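Local coordinates for uncharacterized protein BT_3980 with actin-like ATPase fold (Bacteroides thetaiotaomicron VPI-5482, PDB 3HRG), which is of unknown function but has an actin-like ATPase fold, which would be consistent with nucleotide binding or hydrolysis that remains to be established, at residues 148-153 with 240-245; 161-166 with 172-177; 182-187 with 204-209; 198-203 with 216-221. All coordinates share one frame; numbering follows the deposited sequence.

Contact 1 of 4, residues 148-153 with 240-245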
# COMPACT_ATOMS: atom_id res chain seq x y z
N ILE A 148 -5.94 -2.51 -3.34
CA ILE A 148 -6.70 -3.48 -4.14
C ILE A 148 -8.18 -3.19 -4.08
O ILE A 148 -8.84 -3.17 -5.12
CB ILE A 148 -6.43 -4.91 -3.68
CG1 ILE A 148 -5.03 -5.30 -4.10
CG2 ILE A 148 -7.47 -5.88 -4.28
CD1 ILE A 148 -4.49 -6.57 -3.49
N GLU A 149 -8.71 -2.90 -2.89
CA GLU A 149 -10.14 -2.58 -2.80
C GLU A 149 -10.50 -1.33 -3.62
O GLU A 149 -11.51 -1.29 -4.34
CB GLU A 149 -10.57 -2.38 -1.35
CG GLU A 149 -10.32 -3.60 -0.52
CD GLU A 149 -11.00 -3.61 0.82
OE1 GLU A 149 -11.68 -2.62 1.16
OE2 GLU A 149 -10.87 -4.64 1.50
N TYR A 150 -9.67 -0.32 -3.52
CA TYR A 150 -9.86 0.93 -4.24
C TYR A 150 -9.74 0.74 -5.77
O TYR A 150 -10.61 1.13 -6.53
CB TYR A 150 -8.83 1.94 -3.76
CG TYR A 150 -8.92 3.31 -4.40
CD1 TYR A 150 -9.83 4.25 -3.95
CD2 TYR A 150 -8.06 3.68 -5.45
CE1 TYR A 150 -9.90 5.54 -4.52
CE2 TYR A 150 -8.13 4.96 -6.04
CZ TYR A 150 -9.05 5.88 -5.55
OH TYR A 150 -9.14 7.12 -6.08
N PHE A 151 -8.63 0.16 -6.20
CA PHE A 151 -8.41 -0.07 -7.63
C PHE A 151 -9.45 -1.06 -8.23
O PHE A 151 -9.84 -0.90 -9.38
CB PHE A 151 -7.02 -0.58 -7.90
CG PHE A 151 -5.89 0.40 -7.57
CD1 PHE A 151 -5.96 1.74 -7.90
CD2 PHE A 151 -4.70 -0.09 -7.05
CE1 PHE A 151 -4.87 2.59 -7.65
CE2 PHE A 151 -3.61 0.75 -6.78
CZ PHE A 151 -3.69 2.08 -7.08
N SER A 152 -9.90 -2.03 -7.46
CA SER A 152 -10.93 -2.95 -7.94
C SER A 152 -12.17 -2.17 -8.42
O SER A 152 -12.69 -2.43 -9.48
CB SER A 152 -11.33 -3.95 -6.85
OG SER A 152 -12.48 -4.69 -7.25
N ILE A 153 -12.58 -1.19 -7.63
CA ILE A 153 -13.78 -0.39 -7.92
C ILE A 153 -13.51 0.51 -9.12
O ILE A 153 -14.33 0.57 -10.04
CB ILE A 153 -14.22 0.43 -6.69
CG1 ILE A 153 -14.58 -0.50 -5.51
CG2 ILE A 153 -15.42 1.30 -7.03
CD1 ILE A 153 -14.87 0.21 -4.19
N PHE A 240 -1.64 6.36 -18.35
CA PHE A 240 -2.12 7.55 -17.61
C PHE A 240 -1.42 7.74 -16.27
O PHE A 240 -0.93 6.77 -15.68
CB PHE A 240 -3.61 7.41 -17.31
CG PHE A 240 -4.43 7.14 -18.51
CD1 PHE A 240 -4.92 8.18 -19.27
CD2 PHE A 240 -4.74 5.83 -18.87
CE1 PHE A 240 -5.69 7.92 -20.41
CE2 PHE A 240 -5.51 5.57 -20.00
CZ PHE A 240 -5.98 6.61 -20.78
N ILE A 241 -1.34 9.00 -15.83
CA ILE A 241 -0.81 9.36 -14.52
C ILE A 241 -2.06 9.62 -13.72
O ILE A 241 -2.84 10.53 -14.07
CB ILE A 241 0.05 10.62 -14.51
CG1 ILE A 241 1.23 10.47 -15.47
CG2 ILE A 241 0.53 10.94 -13.06
CD1 ILE A 241 2.11 9.40 -15.11
N MSE A 242 -2.27 8.84 -12.68
CA MSE A 242 -3.45 8.96 -11.87
C MSE A 242 -3.53 10.26 -11.09
O MSE A 242 -2.52 10.88 -10.78
CB MSE A 242 -3.51 7.85 -10.83
CG MSE A 242 -3.54 6.47 -11.35
SE MSE A 242 -3.86 5.28 -9.87
CE MSE A 242 -5.77 5.59 -9.62
N ASN A 243 -4.78 10.62 -10.79
CA ASN A 243 -5.13 11.77 -9.99
C ASN A 243 -5.74 11.10 -8.74
O ASN A 243 -6.73 10.36 -8.86
CB ASN A 243 -6.12 12.66 -10.75
CG ASN A 243 -6.51 13.90 -9.99
OD1 ASN A 243 -5.99 14.21 -8.92
ND2 ASN A 243 -7.45 14.65 -10.56
N PRO A 244 -5.14 11.28 -7.55
CA PRO A 244 -3.93 12.04 -7.25
C PRO A 244 -2.66 11.32 -7.70
O PRO A 244 -2.64 10.07 -7.81
CB PRO A 244 -3.98 12.18 -5.72
CG PRO A 244 -4.66 10.94 -5.25
CD PRO A 244 -5.57 10.46 -6.39
N ALA A 245 -1.62 12.11 -7.97
CA ALA A 245 -0.31 11.60 -8.41
C ALA A 245 0.57 11.08 -7.26
O ALA A 245 1.67 10.57 -7.49
CB ALA A 245 0.45 12.69 -9.22
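The selenium of selenomethionine Met242 sits 3.6 Å from Phe151 CE1, a Met-aromatic contact that ties helix 144-154 to the end of strand 239-241, an edge strand of the C-terminal five-stranded sheet in this actin-like ATPase fold. SE lies 4.9 Å from the centroid of the Phe151 ring and 67° off the ring normal, an oblique approach. The terminal methyl follows the selenium closely, with Met242 CE 3.7 Å from the same Phe151 CE1. Both contacts therefore fall on one carbon of the ring. The methyl also reaches the neighbouring residue of the helix, at the edge of the Tyr150 ring and near its plane. Two aromatic side chains that are consecutive in sequence thus share the tip of a single long side chain.

The Met242 chain runs out extended as far as its selenium, then bends at chi3 (76°), which turns CE toward both rings. Behind this first shell, Tyr164 stacks on Phe151, and Phe177 of strand 171-178 packs against Phe151 as well. Ile248 of helix 248-255 touches Tyr150, Phe151 and Met242 alike. The backbone of Met242 is paired with Leu218 on strand 215-220, which fixes where its side chain leaves the strand end. Just beyond it the chain turns through a cis peptide bond before Pro244, whose carbonyl O accepts a hydrogen bond from Thr219 OG1. The Tyr150 edge is met more loosely than Phe151, with CE2 4.3 Å from Met242 CE.

Contact 2 of 4, residues 161-166 with 172-177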
# COMPACT_ATOMS: atom_id res chain seq x y z
N LYS A 161 -8.93 -4.19 -19.65
CA LYS A 161 -8.22 -4.70 -18.46
C LYS A 161 -7.35 -3.56 -18.01
O LYS A 161 -6.95 -2.69 -18.81
CB LYS A 161 -7.37 -5.93 -18.73
CG LYS A 161 -8.14 -7.13 -19.22
CD LYS A 161 -7.23 -8.33 -19.39
CE LYS A 161 -7.96 -9.52 -19.98
NZ LYS A 161 -7.03 -10.68 -20.06
N LYS A 162 -7.00 -3.55 -16.74
CA LYS A 162 -6.25 -2.43 -16.21
C LYS A 162 -5.11 -2.86 -15.31
O LYS A 162 -5.24 -3.81 -14.53
CB LYS A 162 -7.20 -1.47 -15.49
CG LYS A 162 -8.20 -0.79 -16.48
CD LYS A 162 -9.26 -0.06 -15.79
CE LYS A 162 -10.34 0.42 -16.73
NZ LYS A 162 -11.24 -0.67 -17.21
N MSE A 163 -3.98 -2.18 -15.47
CA MSE A 163 -2.82 -2.38 -14.64
C MSE A 163 -2.61 -1.10 -13.85
O MSE A 163 -2.46 -0.02 -14.46
CB MSE A 163 -1.55 -2.64 -15.50
CG MSE A 163 -0.31 -2.78 -14.64
SE MSE A 163 1.30 -3.25 -15.64
CE MSE A 163 0.79 -4.98 -16.26
N TYR A 164 -2.61 -1.20 -12.53
CA TYR A 164 -2.37 -0.05 -11.63
C TYR A 164 -1.01 -0.29 -11.00
O TYR A 164 -0.79 -1.34 -10.43
CB TYR A 164 -3.44 0.09 -10.53
CG TYR A 164 -4.79 0.40 -11.09
CD1 TYR A 164 -5.19 1.71 -11.31
CD2 TYR A 164 -5.67 -0.62 -11.43
CE1 TYR A 164 -6.43 2.01 -11.85
CE2 TYR A 164 -6.95 -0.32 -11.97
CZ TYR A 164 -7.30 0.99 -12.19
OH TYR A 164 -8.53 1.29 -12.70
N ALA A 165 -0.09 0.66 -11.16
CA ALA A 165 1.26 0.57 -10.64
C ALA A 165 1.50 1.71 -9.66
O ALA A 165 1.33 2.89 -10.02
CB ALA A 165 2.27 0.63 -11.79
N SER A 166 1.85 1.35 -8.42
CA SER A 166 2.15 2.28 -7.36
C SER A 166 3.67 2.25 -7.23
O SER A 166 4.27 1.26 -6.77
CB SER A 166 1.50 1.88 -6.06
OG SER A 166 1.81 2.80 -5.05
N ILE A 172 8.21 -1.22 -7.14
CA ILE A 172 6.98 -0.93 -7.87
C ILE A 172 5.96 -2.04 -7.48
O ILE A 172 6.32 -3.22 -7.47
CB ILE A 172 7.24 -0.81 -9.38
CG1 ILE A 172 6.05 -0.16 -10.09
CG2 ILE A 172 7.69 -2.19 -9.98
CD1 ILE A 172 6.38 0.35 -11.49
N ASP A 173 4.78 -1.63 -7.03
CA ASP A 173 3.69 -2.52 -6.62
C ASP A 173 2.72 -2.53 -7.80
O ASP A 173 2.28 -1.45 -8.24
CB ASP A 173 3.01 -2.03 -5.33
CG ASP A 173 3.98 -1.86 -4.15
OD1 ASP A 173 5.01 -2.56 -4.10
OD2 ASP A 173 3.74 -0.99 -3.25
N ILE A 174 2.44 -3.72 -8.33
CA ILE A 174 1.60 -3.87 -9.52
C ILE A 174 0.33 -4.65 -9.19
O ILE A 174 0.41 -5.75 -8.61
CB ILE A 174 2.36 -4.54 -10.66
CG1 ILE A 174 3.63 -3.75 -11.00
CG2 ILE A 174 1.46 -4.72 -11.91
CD1 ILE A 174 4.48 -4.37 -12.09
N TYR A 175 -0.81 -4.08 -9.58
CA TYR A 175 -2.15 -4.63 -9.31
C TYR A 175 -2.92 -4.64 -10.62
O TYR A 175 -3.20 -3.57 -11.21
CB TYR A 175 -2.88 -3.79 -8.28
CG TYR A 175 -2.06 -3.54 -7.03
CD1 TYR A 175 -1.98 -4.50 -6.02
CD2 TYR A 175 -1.33 -2.37 -6.88
CE1 TYR A 175 -1.21 -4.28 -4.85
CE2 TYR A 175 -0.58 -2.11 -5.70
CZ TYR A 175 -0.51 -3.08 -4.71
OH TYR A 175 0.26 -2.87 -3.59
N CYS A 176 -3.29 -5.83 -11.08
CA CYS A 176 -3.97 -5.97 -12.38
C CYS A 176 -5.39 -6.48 -12.23
O CYS A 176 -5.64 -7.37 -11.42
CB CYS A 176 -3.18 -6.91 -13.30
SG CYS A 176 -1.56 -6.27 -13.66
N PHE A 177 -6.30 -5.95 -13.07
CA PHE A 177 -7.71 -6.27 -12.98
C PHE A 177 -8.45 -6.45 -14.28
O PHE A 177 -8.10 -5.86 -15.29
CB PHE A 177 -8.46 -5.12 -12.28
CG PHE A 177 -8.05 -4.88 -10.88
CD1 PHE A 177 -6.97 -4.05 -10.59
CD2 PHE A 177 -8.71 -5.51 -9.83
CE1 PHE A 177 -6.60 -3.83 -9.26
CE2 PHE A 177 -8.35 -5.29 -8.53
CZ PHE A 177 -7.30 -4.47 -8.24
O HOH W 1 2.52 1.38 -3.03
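Strands 162-166 and 172-177 run antiparallel, 162° between their directions, and six backbone hydrogen bonds join them in the hydrogen-bonded pairs Lys162-Phe177, Tyr164-Tyr175 and Ser166-Asp173. The straightest runs from Asp173 N to Ser166 O, 2.9 Å at 178°, although its donor is tilted from the carbonyl plane.

One face carries Met163, Ala165, Ile174 and Cys176. Selenomethionine Met163 faces Cys176 across the strands and reaches diagonally to Ile174: its CG is 3.8 Å from Ile174 CG2, while its chain bends at chi3 and sets CE 3.7 Å from Cys176 SG. Ala165 CB meets Ile172 CD1 farther along. Val203 and Leu200 of helix 193-206 cover this face.

The other face is aromatic and polar. The Tyr164 and Phe177 side chains cross steeply, their ring planes at 71°, with Tyr164 CD2 3.8 Å from Phe177 CD1; the phenylalanine carbon comes in at the tyrosine's edge. Phe151 of helix 144-154 stacks on Tyr164 and also touches Phe177. Toward the turn, Ser166 OG gives its hydrogen to a water 2.6 Å away; the same water donates to Asp173 OD2 at 2.7 Å. This bridged carboxylate is held from two more directions, by a salt bridge from OD2 to Arg168 and a hydrogen bond between OD1 and Ser187, which would be expected to steady its negative charge. An unidentified bound ligand lies about 6 Å from the Asp173 side chain. The pair forms a beta hairpin in the central part of a mixed five-stranded sheet of order 3-2-1-4-5, the topology characteristic of actin-like ATPase domains.

Contact 3 of 4, residues 182-187 with 204-209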
# COMPACT_ATOMS: atom_id res chain seq x y z
N LEU A 182 -9.39 -9.22 -9.36
CA LEU A 182 -7.96 -9.09 -9.23
C LEU A 182 -7.31 -10.26 -9.95
O LEU A 182 -7.61 -11.39 -9.63
CB LEU A 182 -7.55 -9.10 -7.76
CG LEU A 182 -6.04 -8.95 -7.50
CD1 LEU A 182 -5.52 -7.60 -7.99
CD2 LEU A 182 -5.73 -9.12 -5.99
N LEU A 183 -6.44 -9.98 -10.89
CA LEU A 183 -5.71 -11.00 -11.67
C LEU A 183 -4.30 -11.27 -11.12
O LEU A 183 -3.79 -12.38 -11.23
CB LEU A 183 -5.56 -10.53 -13.12
CG LEU A 183 -6.82 -10.20 -13.94
CD1 LEU A 183 -6.43 -9.49 -15.24
CD2 LEU A 183 -7.68 -11.43 -14.20
N LEU A 184 -3.69 -10.23 -10.52
CA LEU A 184 -2.34 -10.30 -10.01
C LEU A 184 -2.04 -9.15 -9.08
O LEU A 184 -2.49 -8.02 -9.34
CB LEU A 184 -1.35 -10.25 -11.19
CG LEU A 184 0.17 -10.25 -10.99
CD1 LEU A 184 0.84 -11.00 -12.19
CD2 LEU A 184 0.72 -8.85 -10.79
N ALA A 185 -1.28 -9.45 -8.01
CA ALA A 185 -0.77 -8.42 -7.09
C ALA A 185 0.65 -8.82 -6.70
O ALA A 185 0.84 -9.85 -6.05
CB ALA A 185 -1.63 -8.32 -5.87
N ASN A 186 1.65 -8.07 -7.13
CA ASN A 186 3.02 -8.37 -6.72
C ASN A 186 3.86 -7.10 -6.72
O ASN A 186 3.47 -6.07 -7.28
CB ASN A 186 3.68 -9.45 -7.60
CG ASN A 186 4.93 -10.05 -6.94
OD1 ASN A 186 4.99 -10.16 -5.73
ND2 ASN A 186 5.93 -10.40 -7.73
N SER A 187 4.99 -7.18 -6.03
CA SER A 187 5.89 -6.07 -5.92
C SER A 187 7.27 -6.51 -6.38
O SER A 187 7.68 -7.65 -6.11
CB SER A 187 5.94 -5.59 -4.50
OG SER A 187 6.79 -4.46 -4.38
N TRP A 204 2.85 -7.18 -18.14
CA TRP A 204 1.94 -6.95 -19.24
C TRP A 204 1.91 -8.17 -20.17
O TRP A 204 0.85 -8.61 -20.62
CB TRP A 204 2.38 -5.72 -20.06
CG TRP A 204 1.31 -5.18 -21.01
CD1 TRP A 204 1.03 -5.59 -22.28
CD2 TRP A 204 0.43 -4.10 -20.72
NE1 TRP A 204 -0.02 -4.85 -22.78
CE2 TRP A 204 -0.39 -3.92 -21.85
CE3 TRP A 204 0.22 -3.30 -19.60
CZ2 TRP A 204 -1.41 -2.96 -21.88
CZ3 TRP A 204 -0.77 -2.33 -19.64
CH2 TRP A 204 -1.57 -2.17 -20.79
N LYS A 205 3.11 -8.68 -20.50
CA LYS A 205 3.23 -9.83 -21.41
C LYS A 205 2.73 -11.11 -20.72
O LYS A 205 2.04 -11.91 -21.34
CB LYS A 205 4.68 -9.99 -21.91
CG LYS A 205 4.93 -11.08 -22.97
CD LYS A 205 4.17 -10.82 -24.30
CE LYS A 205 4.35 -11.91 -25.35
NZ LYS A 205 3.91 -13.24 -24.88
N GLN A 206 3.06 -11.28 -19.44
CA GLN A 206 2.66 -12.43 -18.65
C GLN A 206 1.14 -12.63 -18.63
O GLN A 206 0.65 -13.75 -18.71
CB GLN A 206 3.12 -12.25 -17.20
CG GLN A 206 2.88 -13.41 -16.24
CD GLN A 206 3.11 -13.07 -14.75
OE1 GLN A 206 3.60 -12.00 -14.39
NE2 GLN A 206 2.72 -13.97 -13.89
N LEU A 207 0.42 -11.52 -18.47
CA LEU A 207 -1.05 -11.55 -18.39
C LEU A 207 -1.77 -11.40 -19.73
O LEU A 207 -3.00 -11.34 -19.78
CB LEU A 207 -1.48 -10.45 -17.42
CG LEU A 207 -1.08 -10.66 -15.96
CD1 LEU A 207 -1.59 -9.51 -15.08
CD2 LEU A 207 -1.62 -11.97 -15.50
N GLU A 208 -0.97 -11.35 -20.80
CA GLU A 208 -1.40 -11.21 -22.18
C GLU A 208 -2.29 -9.98 -22.36
O GLU A 208 -3.32 -10.06 -23.03
CB GLU A 208 -2.07 -12.50 -22.68
CG GLU A 208 -1.20 -13.76 -22.43
CD GLU A 208 -1.80 -15.05 -22.93
OE1 GLU A 208 -2.49 -15.08 -23.98
OE2 GLU A 208 -1.56 -16.08 -22.28
N PHE A 209 -1.89 -8.87 -21.74
CA PHE A 209 -2.61 -7.62 -21.90
C PHE A 209 -2.48 -7.16 -23.36
O PHE A 209 -1.47 -7.42 -24.03
CB PHE A 209 -2.12 -6.54 -20.94
CG PHE A 209 -2.84 -6.50 -19.61
CD1 PHE A 209 -3.26 -7.64 -18.96
CD2 PHE A 209 -2.96 -5.27 -18.95
CE1 PHE A 209 -3.90 -7.55 -17.70
CE2 PHE A 209 -3.58 -5.17 -17.72
CZ PHE A 209 -4.03 -6.31 -17.06
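Apolar packing carries most of this contact. Leu184 CB lies 4.0 Å from Leu207 CD1, and the same leucine methyl also approaches Leu184 CD1. Its neighbour in sequence uses another partner: Leu183 CD1 comes to the edge of the Phe209 ring, near its plane, 4.0 Å from CE1. Two consecutive strand residues can both point to the helix end because Leu183 and Leu184 face Cys176 together, a classic beta bulge in the edge strand 181-189. Cys176 in turn touches Leu207 from the adjoining strand.

A polar group meets an apolar one at Gln206. Its extended chain, with CG trans to the main-chain nitrogen (chi1 -176°), carries the amide across Leu184 at about a right angle, placing OE1 3.7 Å and NE2 3.9 Å from Leu184 CD1. This is van der Waals contact at the solvent-exposed side.

Backbone hydrogen bonds shape the helix terminus. Phe209 N bonds to Trp204 O at 3.0 Å and Glu208 N to Lys205 O at 3.1 Å; with the positive phi of Glu208 (55°) they make a Schellman motif. The reversal brings Phe209 back toward the sheet, its CB lying 3.2 Å above one face of the Trp204 ring, toward the rim.

Contact 4 of 4, residues 198-203 with 216-221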
# COMPACT_ATOMS: atom_id res chain seq x y z
N TYR A 198 11.03 -2.57 -17.08
CA TYR A 198 11.24 -4.00 -17.24
C TYR A 198 10.15 -4.82 -16.58
O TYR A 198 9.55 -5.71 -17.22
CB TYR A 198 12.60 -4.35 -16.68
CG TYR A 198 12.96 -5.81 -16.75
CD1 TYR A 198 13.51 -6.35 -17.90
CD2 TYR A 198 12.80 -6.64 -15.65
CE1 TYR A 198 13.90 -7.69 -17.95
CE2 TYR A 198 13.18 -7.98 -15.68
CZ TYR A 198 13.72 -8.50 -16.84
OH TYR A 198 14.12 -9.82 -16.86
N TYR A 199 9.83 -4.49 -15.33
CA TYR A 199 8.79 -5.27 -14.63
C TYR A 199 7.38 -4.98 -15.11
O TYR A 199 6.56 -5.88 -15.18
CB TYR A 199 8.93 -5.14 -13.10
CG TYR A 199 10.17 -5.83 -12.58
CD1 TYR A 199 10.27 -7.23 -12.58
CD2 TYR A 199 11.24 -5.11 -12.07
CE1 TYR A 199 11.43 -7.87 -12.14
CE2 TYR A 199 12.36 -5.72 -11.61
CZ TYR A 199 12.47 -7.10 -11.65
OH TYR A 199 13.60 -7.69 -11.18
N LEU A 200 7.10 -3.74 -15.49
CA LEU A 200 5.78 -3.36 -16.00
C LEU A 200 5.50 -4.12 -17.28
O LEU A 200 4.45 -4.71 -17.43
CB LEU A 200 5.70 -1.87 -16.24
CG LEU A 200 5.60 -0.99 -14.99
CD1 LEU A 200 5.91 0.45 -15.32
CD2 LEU A 200 4.23 -1.12 -14.35
N LEU A 201 6.50 -4.16 -18.18
CA LEU A 201 6.35 -4.88 -19.44
C LEU A 201 6.33 -6.39 -19.27
O LEU A 201 5.67 -7.10 -20.07
CB LEU A 201 7.41 -4.45 -20.45
CG LEU A 201 7.36 -2.94 -20.85
CD1 LEU A 201 8.52 -2.54 -21.84
CD2 LEU A 201 6.00 -2.56 -21.42
N TYR A 202 7.08 -6.89 -18.30
CA TYR A 202 7.09 -8.32 -18.01
C TYR A 202 5.67 -8.76 -17.62
O TYR A 202 5.15 -9.73 -18.14
CB TYR A 202 8.05 -8.68 -16.86
CG TYR A 202 8.04 -10.14 -16.59
CD1 TYR A 202 8.85 -10.98 -17.29
CD2 TYR A 202 7.17 -10.69 -15.65
CE1 TYR A 202 8.82 -12.33 -17.09
CE2 TYR A 202 7.12 -12.07 -15.45
CZ TYR A 202 7.96 -12.86 -16.17
OH TYR A 202 7.97 -14.23 -16.00
N VAL A 203 5.08 -8.06 -16.67
CA VAL A 203 3.74 -8.41 -16.22
C VAL A 203 2.70 -8.22 -17.34
O VAL A 203 1.79 -8.99 -17.48
CB VAL A 203 3.32 -7.63 -14.96
CG1 VAL A 203 1.85 -7.95 -14.58
CG2 VAL A 203 4.31 -7.94 -13.78
N LEU A 216 -2.62 1.19 -18.56
CA LEU A 216 -1.65 1.29 -17.48
C LEU A 216 -1.90 2.63 -16.78
O LEU A 216 -1.91 3.70 -17.45
CB LEU A 216 -0.20 1.24 -17.98
CG LEU A 216 0.87 1.58 -16.95
CD1 LEU A 216 0.75 0.64 -15.71
CD2 LEU A 216 2.28 1.55 -17.59
N HIS A 217 -2.11 2.57 -15.47
CA HIS A 217 -2.34 3.73 -14.61
C HIS A 217 -1.21 3.79 -13.56
O HIS A 217 -0.97 2.84 -12.82
CB HIS A 217 -3.72 3.65 -13.96
CG HIS A 217 -4.85 3.70 -14.94
ND1 HIS A 217 -5.63 4.82 -15.12
CD2 HIS A 217 -5.33 2.77 -15.81
CE1 HIS A 217 -6.54 4.58 -16.05
NE2 HIS A 217 -6.38 3.34 -16.49
N LEU A 218 -0.50 4.90 -13.53
CA LEU A 218 0.65 5.08 -12.65
C LEU A 218 0.41 6.09 -11.54
O LEU A 218 -0.26 7.11 -11.75
CB LEU A 218 1.84 5.57 -13.48
CG LEU A 218 2.37 4.65 -14.58
CD1 LEU A 218 3.31 5.41 -15.50
CD2 LEU A 218 3.05 3.46 -13.95
N THR A 219 0.93 5.79 -10.36
CA THR A 219 0.84 6.70 -9.24
C THR A 219 2.08 6.55 -8.37
O THR A 219 2.80 5.55 -8.48
CB THR A 219 -0.46 6.52 -8.43
OG1 THR A 219 -0.57 7.60 -7.50
CG2 THR A 219 -0.50 5.20 -7.72
N GLY A 220 2.36 7.54 -7.51
CA GLY A 220 3.50 7.49 -6.59
C GLY A 220 4.72 8.35 -6.87
O GLY A 220 4.61 9.48 -7.35
N THR A 221 5.89 7.81 -6.56
CA THR A 221 7.15 8.53 -6.71
C THR A 221 7.68 8.42 -8.14
O THR A 221 8.56 7.62 -8.44
CB THR A 221 8.17 7.98 -5.70
OG1 THR A 221 8.46 6.62 -6.03
CG2 THR A 221 7.62 8.02 -4.27
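Leu200 reaches from helix 193-206 to two leucines of strand 215-220, using a different methyl for each. The closer meeting is with Leu216: Leu200 CD2 lies 4.1 Å from Leu216 CD1, and the two side chains cross at about a right angle. The other branch, Leu200 CD1, approaches Leu218 CD2 at 4.4 Å, a looser touch. All three leucines are buried, so the tight part of the interface is purely apolar. Leu216 offers its CD1 to the helix with CG swung opposite the backbone N (chi1 170°), whereas Leu218 begins more obliquely and comes nearer only at the end of its side chain.

The backbones stay well apart, 8.9 Å between the CA atoms of Leu200 and Leu216, and this spacing is bridged by the leucine branches alone. On the outer side of the helix the character changes. Tyr198 and Tyr202 are exposed and lead away from the strand, and Tyr198 CD2 lies 3.8 Å above the centre of the Tyr199 ring. Tyr199 also stacks on Phe188 of strand 181-189, but these rings do not touch strand 215-220. On the strand, His217 belongs to the reverse face, where its ring meets those of Tyr164 and Phe240.

Around the buried leucines, Leu232 of helix 225-235 touches both Leu200 and Leu216, while Met229 of that helix reaches Leu218. Ala165 from strand 162-167 lies against Leu200 and Leu218, and Ile172 and Ile174 from strand 171-178 continue the floor beneath helix 193-206.

Overall arrangement
All four contacts build on one mixed sheet, but from different places. Contact 2 is its buried hairpin, and the only one of the four held by hydrogen bonds between its segments. Contacts 1 and 4 dress opposite faces of that sheet: helix 144-154 sets its aromatic rings against a selenomethionine at the strand end in a partly buried setting, while helix 193-206 packs through buried leucines. Contact 3 uses the end of the latter helix and is the surface member, mixing leucines with an exposed glutamine. The strands join the contacts directly, Met163 O to His217 N between contacts 2 and 4, and Cys176 O to Leu183 N between contacts 2 and 3.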